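Local coordinates for protein 6-phosphogluconolactonase (Shewanella baltica, PDB 3NWP) that probably hydrolyses 6-phosphogluconolactone to 6-phosphogluconate, the second step of the pentose phosphate pathway, at residues I61-D65 / V66-L70; R74-E77 / A78-A82; R86-R89 / E90-Q94; L157-A161 / L162-T166. One frame throughout, in Å; residues are numbered along the deposited sequence.

Contact 1: residues I61-D65 / V66-L70; sequences IDWSD and VYITL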
loop_
_atom_site.group_PDB
_atom_site.type_symbol
_atom_site.label_atom_id
_atom_site.label_comp_id
_atom_site.label_asym_id
_atom_site.label_seq_id
_atom_site.Cartn_x
_atom_site.Cartn_y
_atom_site.Cartn_z
ATOM N N ILE A 61 -20.474 3.698 0.323
ATOM C CA ILE A 61 -20.260 2.979 1.584
ATOM C C ILE A 61 -20.108 4.046 2.672
ATOM O O ILE A 61 -20.039 5.271 2.380
ATOM C CB ILE A 61 -18.997 2.047 1.511
ATOM C CG1 ILE A 61 -17.719 2.827 1.264
ATOM C CG2 ILE A 61 -19.209 0.941 0.433
ATOM C CD1 ILE A 61 -16.363 2.016 1.618
ATOM N N ASP A 62 -20.023 3.552 3.920
ATOM C CA ASP A 62 -19.897 4.404 5.098
ATOM C C ASP A 62 -18.456 4.948 5.219
ATOM O O ASP A 62 -17.749 4.668 6.195
ATOM C CB ASP A 62 -20.315 3.615 6.350
ATOM C CG ASP A 62 -21.766 3.275 6.418
ATOM O OD1 ASP A 62 -22.633 4.025 5.896
ATOM O OD2 ASP A 62 -22.148 2.244 7.060
ATOM N N TRP A 63 -18.021 5.784 4.269
ATOM C CA TRP A 63 -16.680 6.340 4.220
ATOM C C TRP A 63 -16.220 7.082 5.477
ATOM O O TRP A 63 -15.034 7.112 5.783
ATOM C CB TRP A 63 -16.446 7.235 3.003
ATOM C CG TRP A 63 -16.250 6.506 1.685
ATOM C CD1 TRP A 63 -17.115 6.470 0.639
ATOM C CD2 TRP A 63 -15.124 5.693 1.302
ATOM N NE1 TRP A 63 -16.588 5.714 -0.385
ATOM C CE2 TRP A 63 -15.367 5.221 0.007
ATOM C CE3 TRP A 63 -13.928 5.346 1.933
ATOM C CZ2 TRP A 63 -14.455 4.424 -0.662
ATOM C CZ3 TRP A 63 -13.020 4.539 1.272
ATOM C CH2 TRP A 63 -13.293 4.066 -0.012
ATOM N N SER A 64 -17.197 7.702 6.162
ATOM C CA SER A 64 -16.867 8.453 7.369
ATOM C C SER A 64 -16.435 7.565 8.534
ATOM O O SER A 64 -15.862 8.044 9.512
ATOM C CB SER A 64 -18.033 9.412 7.780
ATOM O OG SER A 64 -19.210 8.700 8.142
ATOM N N ASP A 65 -16.669 6.276 8.404
ATOM C CA ASP A 65 -16.272 5.282 9.382
ATOM C C ASP A 65 -15.041 4.512 8.851
ATOM O O ASP A 65 -14.693 3.480 9.436
ATOM C CB ASP A 65 -17.397 4.328 9.666
ATOM C CG ASP A 65 -18.604 5.032 10.301
ATOM O OD1 ASP A 65 -18.350 5.734 11.294
ATOM O OD2 ASP A 65 -19.738 4.830 9.835
ATOM N N VAL A 66 -14.383 5.033 7.813
ATOM C CA VAL A 66 -13.162 4.379 7.234
ATOM C C VAL A 66 -11.985 5.270 7.509
ATOM O O VAL A 66 -11.981 6.477 7.135
ATOM C CB VAL A 66 -13.299 4.102 5.721
ATOM C CG1 VAL A 66 -11.970 3.446 5.178
ATOM C CG2 VAL A 66 -14.543 3.267 5.411
ATOM N N TYR A 67 -10.947 4.709 8.142
ATOM C CA TYR A 67 -9.679 5.364 8.361
ATOM C C TYR A 67 -8.738 4.987 7.246
ATOM O O TYR A 67 -8.646 3.807 6.896
ATOM C CB TYR A 67 -9.078 4.924 9.694
ATOM C CG TYR A 67 -9.774 5.431 10.908
ATOM C CD1 TYR A 67 -10.938 4.853 11.351
ATOM C CD2 TYR A 67 -9.168 6.409 11.697
ATOM C CE1 TYR A 67 -11.572 5.307 12.520
ATOM C CE2 TYR A 67 -9.784 6.858 12.863
ATOM C CZ TYR A 67 -10.988 6.302 13.253
ATOM O OH TYR A 67 -11.631 6.720 14.399
ATOM N N ILE A 68 -8.060 5.971 6.639
ATOM C CA ILE A 68 -7.197 5.717 5.509
ATOM C C ILE A 68 -5.804 6.257 5.744
ATOM O O ILE A 68 -5.632 7.329 6.307
ATOM C CB ILE A 68 -7.738 6.373 4.234
ATOM C CG1 ILE A 68 -9.195 5.972 3.974
ATOM C CG2 ILE A 68 -6.822 5.998 3.051
ATOM C CD1 ILE A 68 -9.834 6.635 2.719
ATOM N N THR A 69 -4.786 5.464 5.419
ATOM C CA THR A 69 -3.421 5.942 5.460
ATOM C C THR A 69 -2.628 5.392 4.264
ATOM O O THR A 69 -3.186 4.734 3.376
ATOM C CB THR A 69 -2.737 5.668 6.817
ATOM O OG1 THR A 69 -1.537 6.472 6.924
ATOM C CG2 THR A 69 -2.402 4.190 7.061
ATOM N N LEU A 70 -1.337 5.693 4.222
ATOM C CA LEU A 70 -0.436 5.379 3.137
ATOM C C LEU A 70 0.489 4.225 3.487
ATOM O O LEU A 70 0.942 4.080 4.644
ATOM C CB LEU A 70 0.456 6.615 2.849
ATOM C CG LEU A 70 -0.287 7.921 2.542
ATOM C CD1 LEU A 70 0.685 9.107 2.442
ATOM C CD2 LEU A 70 -1.095 7.759 1.251
#
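W63 and V66 are joined by a backbone hydrogen bond where a short 3-10 turn at 63-64 runs into strand 66-74. V66 N donates to W63 O at 3.0 Å, and the N-H...O angle is 151°. The donor stands well above the carbonyl plane, so the bond is bent at the acceptor. One residue back, D65 N bonds to D62 O, and D62 is the centre of an inverse gamma turn. The side chains of W63 and V66 then lie side by side and point the same way. W63 CE3 is 4.0 Å from V66 CB. V66 CG1 is anti to the backbone N (chi1 179°), which turns V66 CG2 back to D62 O, 3.6 Å away. This is the entry to strand 66-74 of the mixed sheet, which runs parallel to 39-43 and to 101-102. I68, two residues along the strand, sends CD1 to within 4.1 Å of W63 CZ3 at an oblique angle. I61 CD1 covers one face of the W63 indole, 3.7 Å above the plane and over its centre. L29 of helix 14-36 touches both I61 and W63. W63 NE1 donates to K59 O, and D65 OD1 forms a salt bridge with K38.

Contact 2: residues R74-E77 / A78-A82; sequences RWVE and ADADA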
loop_
_atom_site.group_PDB
_atom_site.type_symbol
_atom_site.label_atom_id
_atom_site.label_comp_id
_atom_site.label_asym_id
_atom_site.label_seq_id
_atom_site.Cartn_x
_atom_site.Cartn_y
_atom_site.Cartn_z
ATOM N N ARG A 74 7.101 9.779 0.500
ATOM C CA ARG A 74 8.365 10.479 0.238
ATOM C C ARG A 74 8.455 11.653 1.190
ATOM O O ARG A 74 7.449 12.364 1.447
ATOM C CB ARG A 74 8.401 10.970 -1.202
ATOM C CG ARG A 74 8.516 9.885 -2.284
ATOM C CD ARG A 74 7.198 9.133 -2.512
ATOM N NE ARG A 74 7.316 8.207 -3.625
ATOM C CZ ARG A 74 7.315 8.561 -4.909
ATOM N NH1 ARG A 74 7.139 9.837 -5.289
ATOM N NH2 ARG A 74 7.474 7.621 -5.839
ATOM N N TRP A 75 9.647 11.878 1.755
ATOM C CA TRP A 75 9.798 12.957 2.755
ATOM C C TRP A 75 9.980 14.317 2.033
ATOM O O TRP A 75 11.128 14.872 1.903
ATOM C CB TRP A 75 10.923 12.641 3.760
ATOM C CG TRP A 75 10.687 13.308 5.033
ATOM C CD1 TRP A 75 11.256 14.493 5.503
ATOM C CD2 TRP A 75 9.766 12.899 6.028
ATOM N NE1 TRP A 75 10.728 14.807 6.729
ATOM C CE2 TRP A 75 9.810 13.852 7.080
ATOM C CE3 TRP A 75 8.875 11.826 6.129
ATOM C CZ2 TRP A 75 9.014 13.757 8.196
ATOM C CZ3 TRP A 75 8.079 11.721 7.234
ATOM C CH2 TRP A 75 8.145 12.689 8.276
ATOM N N VAL A 76 8.848 14.823 1.535
ATOM C CA VAL A 76 8.742 16.038 0.771
ATOM C C VAL A 76 7.439 16.678 1.254
ATOM O O VAL A 76 6.616 16.011 1.910
ATOM C CB VAL A 76 8.679 15.788 -0.742
ATOM C CG1 VAL A 76 9.984 15.104 -1.314
ATOM C CG2 VAL A 76 7.409 14.975 -1.109
ATOM N N GLU A 77 7.232 17.973 0.970
ATOM C CA GLU A 77 6.008 18.614 1.406
ATOM C C GLU A 77 4.790 17.900 0.831
ATOM O O GLU A 77 4.828 17.399 -0.289
ATOM C CB GLU A 77 5.965 20.085 0.962
ATOM C CG GLU A 77 7.051 20.970 1.580
ATOM C CD GLU A 77 6.863 21.126 3.052
ATOM O OE1 GLU A 77 5.779 21.611 3.442
ATOM O OE2 GLU A 77 7.789 20.761 3.812
ATOM N N ALA A 78 3.692 17.952 1.567
ATOM C CA ALA A 78 2.494 17.193 1.208
ATOM C C ALA A 78 1.766 17.750 -0.009
ATOM O O ALA A 78 0.872 17.086 -0.539
ATOM C CB ALA A 78 1.549 17.084 2.421
ATOM N N ASP A 79 2.139 18.953 -0.465
ATOM C CA ASP A 79 1.673 19.504 -1.728
ATOM C C ASP A 79 2.701 19.422 -2.856
ATOM O O ASP A 79 2.474 19.922 -3.949
ATOM C CB ASP A 79 1.187 20.955 -1.515
ATOM C CG ASP A 79 2.291 21.899 -1.098
ATOM O OD1 ASP A 79 3.462 21.480 -0.888
ATOM O OD2 ASP A 79 1.974 23.099 -0.972
ATOM N N ALA A 80 3.820 18.722 -2.645
ATOM C CA ALA A 80 4.809 18.596 -3.695
ATOM C C ALA A 80 4.463 17.523 -4.718
ATOM O O ALA A 80 3.665 16.617 -4.437
ATOM C CB ALA A 80 6.213 18.314 -3.101
ATOM N N ASP A 81 5.079 17.628 -5.894
ATOM C CA ASP A 81 4.898 16.667 -6.974
ATOM C C ASP A 81 5.054 15.233 -6.462
ATOM O O ASP A 81 4.174 14.395 -6.639
ATOM C CB ASP A 81 5.938 16.916 -8.072
ATOM C CG ASP A 81 5.774 15.988 -9.261
ATOM O OD1 ASP A 81 4.653 15.901 -9.801
ATOM O OD2 ASP A 81 6.777 15.356 -9.665
ATOM N N ALA A 82 6.155 14.994 -5.758
ATOM C CA ALA A 82 6.516 13.642 -5.317
ATOM C C ALA A 82 5.732 13.108 -4.108
ATOM O O ALA A 82 6.024 11.991 -3.654
ATOM C CB ALA A 82 8.049 13.578 -5.051
#
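A type I beta turn from E77 to A80 lies in the surface loop between strand 66-74 and helix 84-91, and R74 and A82 meet across the base of the same loop. In the turn, A80 N donates to E77 O at 2.9 Å with an N-H...O angle of 162°. The donor sits above the carbonyl plane. At the base, R74 NH1 donates to A82 O at 2.9 Å. The oxygen lies at the edge of the guanidinium, near its plane. The arginine chain bends at chi2 (76°), and its aliphatic part curls round the same carbonyl, with R74 CD 3.3 Å from A82 O. This loop is the connection from the strand to the helix of the beta-alpha-beta unit 66-74, 84-91, 101-102. Between the two bonds, V76 points into the loop. V76 CG2 is 4.1 Å from A80 CB and 4.2 Å from A82 CB, so one methyl packs on two alanines. H173 touches R74, V76 and A82 from a neighbouring loop. Within the turn, D79 OD1 comes within 3.4 Å of E77 CB. The carboxylates of E77 and D79 are not in contact, with E77 OE1 and D79 OD1 4.9 Å apart.

Contact 3: residues R86-R89 / E90-Q94; sequences RLVR and EHLLQ
R86 meets E90 one turn further along helix 84-91. Beyond CB, R86 CG lies 3.3 Å from E90 OE1, and R86 CD 3.6 Å from E90 OE1. The chain is extended as far as CD and bends at chi3 (70°), which brings the guanidinium round to the carboxylate. NE turns to A80 O and NH2 to D81 O, both in the loop before the helix. R86 NH1 reaches E90 OE1 at 2.9 Å, a hydrogen bond within a salt bridge. E90 has a second conformer, and the salt bridge belongs to the one described. The oxygen lies in the guanidinium plane, but NH1 meets it from above the carboxylate plane. The two planes are 58° apart.

Toward the C-terminal end the bonding pattern changes. V88 O accepts from both L92 N (2.9 Å) and L93 N (3.1 Å). Q94 folds back, and Q94 NE2 donates to R89 O at 2.9 Å, in the carbonyl plane. A water donates to R89 O and to L93 O. V88 CG1 packs on L92 CD2 at 4.1 Å, on the side that faces strands 66-74 and 101-102. NE and NH2 of R86 thus hold the helix to the preceding loop, while NH1 bonds within the helix. V88 O takes two backbone donors; R89 O takes Q94 NE2 and the water.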
loop_
_atom_site.group_PDB
_atom_site.type_symbol
_atom_site.label_atom_id
_atom_site.label_comp_id
_atom_site.label_asym_id
_atom_site.label_seq_id
_atom_site.Cartn_x
_atom_site.Cartn_y
_atom_site.Cartn_z
ATOM N N ARG A 86 -0.402 13.979 -1.561
ATOM C CA ARG A 86 -1.009 14.868 -2.534
ATOM C C ARG A 86 -1.894 14.112 -3.543
ATOM O O ARG A 86 -3.017 14.547 -3.828
ATOM C CB ARG A 86 0.060 15.613 -3.283
ATOM C CG ARG A 86 -0.491 16.519 -4.408
ATOM C CD ARG A 86 0.597 17.183 -5.252
ATOM N NE ARG A 86 1.352 16.249 -6.121
ATOM C CZ ARG A 86 0.939 15.788 -7.305
ATOM N NH1 ARG A 86 -0.263 16.093 -7.778
ATOM N NH2 ARG A 86 1.716 14.989 -8.010
ATOM N N LEU A 87 -1.385 12.987 -4.060
ATOM C CA LEU A 87 -2.158 12.179 -5.010
ATOM C C LEU A 87 -3.431 11.607 -4.373
ATOM O O LEU A 87 -4.513 11.616 -4.993
ATOM C CB LEU A 87 -1.292 11.046 -5.602
ATOM C CG LEU A 87 -0.146 11.410 -6.530
ATOM C CD1 LEU A 87 0.560 10.097 -6.927
ATOM C CD2 LEU A 87 -0.621 12.152 -7.759
ATOM N N VAL A 88 -3.346 11.125 -3.134
ATOM C CA VAL A 88 -4.473 10.568 -2.426
ATOM C C VAL A 88 -5.535 11.666 -2.180
ATOM O O VAL A 88 -6.749 11.456 -2.380
ATOM C CB VAL A 88 -4.024 9.841 -1.127
ATOM C CG1 VAL A 88 -5.240 9.488 -0.285
ATOM C CG2 VAL A 88 -3.182 8.621 -1.510
ATOM N N ARG A 89 -5.089 12.850 -1.790
ATOM C CA ARG A 89 -6.057 13.906 -1.520
ATOM C C ARG A 89 -6.716 14.359 -2.830
ATOM O O ARG A 89 -7.924 14.687 -2.817
ATOM C CB ARG A 89 -5.384 15.076 -0.807
ATOM C CG ARG A 89 -4.993 14.792 0.655
ATOM C CD ARG A 89 -4.480 16.031 1.357
ATOM N NE ARG A 89 -4.094 15.778 2.730
ATOM C CZ ARG A 89 -4.918 15.600 3.746
ATOM N NH1 ARG A 89 -6.250 15.675 3.598
ATOM N NH2 ARG A 89 -4.410 15.378 4.941
ATOM N N GLU A 90 -5.972 14.411 -3.917
ATOM C CA GLU A 90 -6.557 14.883 -5.155
ATOM C C GLU A 90 -7.573 13.914 -5.716
ATOM O O GLU A 90 -8.645 14.345 -6.200
ATOM C CB GLU A 90 -5.518 15.181 -6.227
ATOM C CG GLU A 90 -4.606 16.361 -5.891
ATOM C CD GLU A 90 -3.639 16.761 -7.020
ATOM O OE1 GLU A 90 -2.624 17.458 -6.729
ATOM O OE2 GLU A 90 -3.899 16.388 -8.189
ATOM N N HIS A 91 -7.244 12.615 -5.673
ATOM C CA HIS A 91 -7.998 11.611 -6.394
ATOM C C HIS A 91 -8.903 10.701 -5.566
ATOM O O HIS A 91 -9.936 10.281 -6.079
ATOM C CB HIS A 91 -7.055 10.729 -7.220
ATOM C CG HIS A 91 -6.269 11.490 -8.230
ATOM N ND1 HIS A 91 -6.814 11.896 -9.434
ATOM C CD2 HIS A 91 -5.006 11.971 -8.201
ATOM C CE1 HIS A 91 -5.906 12.587 -10.108
ATOM N NE2 HIS A 91 -4.800 12.649 -9.386
ATOM N N LEU A 92 -8.502 10.319 -4.344
ATOM C CA LEU A 92 -9.315 9.441 -3.513
ATOM C C LEU A 92 -10.283 10.208 -2.591
ATOM O O LEU A 92 -11.426 9.817 -2.437
ATOM C CB LEU A 92 -8.420 8.460 -2.717
ATOM C CG LEU A 92 -9.133 7.473 -1.780
ATOM C CD1 LEU A 92 -10.032 6.564 -2.625
ATOM C CD2 LEU A 92 -8.081 6.606 -1.011
ATOM N N LEU A 93 -9.783 11.265 -1.936
ATOM C CA LEU A 93 -10.534 11.933 -0.875
ATOM C C LEU A 93 -11.430 12.999 -1.530
ATOM O O LEU A 93 -11.280 14.231 -1.319
ATOM C CB LEU A 93 -9.585 12.556 0.113
ATOM C CG LEU A 93 -8.640 11.601 0.813
ATOM C CD1 LEU A 93 -7.857 12.397 1.886
ATOM C CD2 LEU A 93 -9.400 10.437 1.499
ATOM N N GLN A 94 -12.296 12.493 -2.388
ATOM C CA GLN A 94 -13.190 13.313 -3.236
ATOM C C GLN A 94 -14.558 12.627 -3.239
ATOM O O GLN A 94 -14.704 11.468 -2.848
ATOM C CB GLN A 94 -12.637 13.367 -4.652
ATOM C CG GLN A 94 -11.247 14.041 -4.792
ATOM C CD GLN A 94 -11.277 15.525 -4.502
ATOM O OE1 GLN A 94 -12.288 16.186 -4.734
ATOM N NE2 GLN A 94 -10.199 16.054 -3.964
HETATM O O HOH W 1 -9.292 16.057 -0.622
#

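Contact 4: residues L157-A161 / L162-T166; sequences LTTQA and LCVAT
Apolar contact joins T159 and V164 across the link from helix 153-158 to strand 163-166. T159 CG2 and V164 CG1 meet tip to tip at 3.7 Å. The threonine torsion (chi1 -169°) puts its hydroxyl anti to the backbone N and leaves the methyl facing the valine. A161 CB adds a looser touch, 4.4 Å from V164 CG1. V164 is further covered by N155 and A156 of the helix, so this residue of the strand packs against the helix that precedes it.

The polar bond is local. T159 OG1 accepts from A161 N at 3.0 Å, with an N-H...O angle of 161°. This is an ST turn. It forms just where the chain leaves helical geometry, since T159 is the first residue beyond the helix to do so.

No hydrogen bond crosses between 157-161 and 162-166. The backbone of the second half turns instead to its antiparallel neighbour, strand 175-178: V164 pairs with T177 and T166 with R175. S179 OG bonds to A161 O, and S181 OG to T159 O. T159 therefore has two separate uses: its hydroxyl fixes the turn after the helix, and its methyl meets V164 of the strand.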
loop_
_atom_site.group_PDB
_atom_site.type_symbol
_atom_site.label_atom_id
_atom_site.label_comp_id
_atom_site.label_asym_id
_atom_site.label_seq_id
_atom_site.Cartn_x
_atom_site.Cartn_y
_atom_site.Cartn_z
ATOM N N LEU A 157 11.750 -4.930 7.504
ATOM C CA LEU A 157 11.236 -6.319 7.452
ATOM C C LEU A 157 11.058 -6.971 8.807
ATOM O O LEU A 157 10.380 -7.986 8.921
ATOM C CB LEU A 157 12.138 -7.188 6.553
ATOM C CG LEU A 157 12.215 -6.749 5.095
ATOM C CD1 LEU A 157 13.199 -7.651 4.391
ATOM C CD2 LEU A 157 10.786 -6.761 4.431
ATOM N N THR A 158 11.723 -6.424 9.845
ATOM C CA THR A 158 11.747 -7.088 11.149
ATOM C C THR A 158 11.312 -6.267 12.389
ATOM O O THR A 158 11.019 -6.869 13.456
ATOM C CB THR A 158 13.136 -7.726 11.402
ATOM O OG1 THR A 158 14.121 -6.688 11.444
ATOM C CG2 THR A 158 13.483 -8.753 10.311
ATOM N N THR A 159 11.170 -4.966 12.236
ATOM C CA THR A 159 10.718 -4.107 13.312
ATOM C C THR A 159 9.301 -4.417 13.731
ATOM O O THR A 159 8.486 -4.905 12.918
ATOM C CB THR A 159 10.850 -2.647 12.960
ATOM O OG1 THR A 159 10.644 -1.854 14.142
ATOM C CG2 THR A 159 9.804 -2.194 11.890
ATOM N N GLN A 160 9.004 -4.171 15.003
ATOM C CA GLN A 160 7.607 -4.128 15.454
ATOM C C GLN A 160 7.017 -2.762 15.429
ATOM O O GLN A 160 5.795 -2.629 15.641
ATOM C CB GLN A 160 7.517 -4.739 16.872
ATOM C CG GLN A 160 7.852 -6.225 16.937
ATOM C CD GLN A 160 6.800 -7.053 16.208
ATOM O OE1 GLN A 160 7.110 -7.781 15.282
ATOM N NE2 GLN A 160 5.560 -6.807 16.526
ATOM N N ALA A 161 7.801 -1.709 15.132
ATOM C CA ALA A 161 7.226 -0.387 14.990
ATOM C C ALA A 161 6.325 -0.343 13.758
ATOM O O ALA A 161 6.560 -1.068 12.800
ATOM C CB ALA A 161 8.306 0.686 14.849
ATOM N N LEU A 162 5.331 0.502 13.780
ATOM C CA LEU A 162 4.417 0.583 12.645
ATOM C C LEU A 162 5.038 1.185 11.391
ATOM O O LEU A 162 4.615 0.860 10.283
ATOM C CB LEU A 162 3.140 1.362 13.019
ATOM C CG LEU A 162 2.214 0.626 14.007
ATOM C CD1 LEU A 162 1.091 1.665 14.312
ATOM C CD2 LEU A 162 1.597 -0.673 13.431
ATOM N N CYS A 163 5.992 2.110 11.563
ATOM C CA CYS A 163 6.655 2.710 10.406
ATOM C C CYS A 163 8.084 3.080 10.745
ATOM O O CYS A 163 8.430 3.318 11.913
ATOM C CB CYS A 163 5.873 3.838 9.835
ATOM S SG CYS A 163 5.450 5.107 10.992
ATOM N N VAL A 164 8.904 3.073 9.707
ATOM C CA VAL A 164 10.323 3.347 9.835
ATOM C C VAL A 164 10.793 4.123 8.644
ATOM O O VAL A 164 10.139 4.132 7.593
ATOM C CB VAL A 164 11.173 2.111 9.986
ATOM C CG1 VAL A 164 10.798 1.325 11.265
ATOM C CG2 VAL A 164 11.156 1.236 8.746
ATOM N N ALA A 165 11.950 4.775 8.795
ATOM C CA ALA A 165 12.543 5.478 7.677
ATOM C C ALA A 165 13.335 4.546 6.827
ATOM O O ALA A 165 13.975 3.612 7.298
ATOM C CB ALA A 165 13.489 6.653 8.185
ATOM N N THR A 166 13.368 4.815 5.528
ATOM C CA THR A 166 14.276 4.124 4.631
ATOM C C THR A 166 14.859 5.097 3.599
ATOM O O THR A 166 14.247 6.134 3.292
ATOM C CB THR A 166 13.634 2.909 3.853
ATOM O OG1 THR A 166 12.742 3.415 2.854
ATOM C CG2 THR A 166 12.912 1.953 4.826
#

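How the contacts relate
The four contacts follow one another along the chain, and none nests in or crosses another. Contact 1 leads from the loop after helix 50-58 into strand 66-74. Contact 2 closes the loop at the far end of that strand, and contact 3 spans the end of the helix that follows. These three lie along the strand 66-74 and helix 84-91 part of the beta-alpha-beta unit 66-74, 84-91, 101-102. Helix and strand pack directly: L70 CD2 lies 3.6 Å from V88 CG2. Contacts 2 and 3 are joined by R86, whose NE bonds to A80 O. Contact 4 comes much later and touches none of the others, but its strand belongs to the same sheet as contact 1.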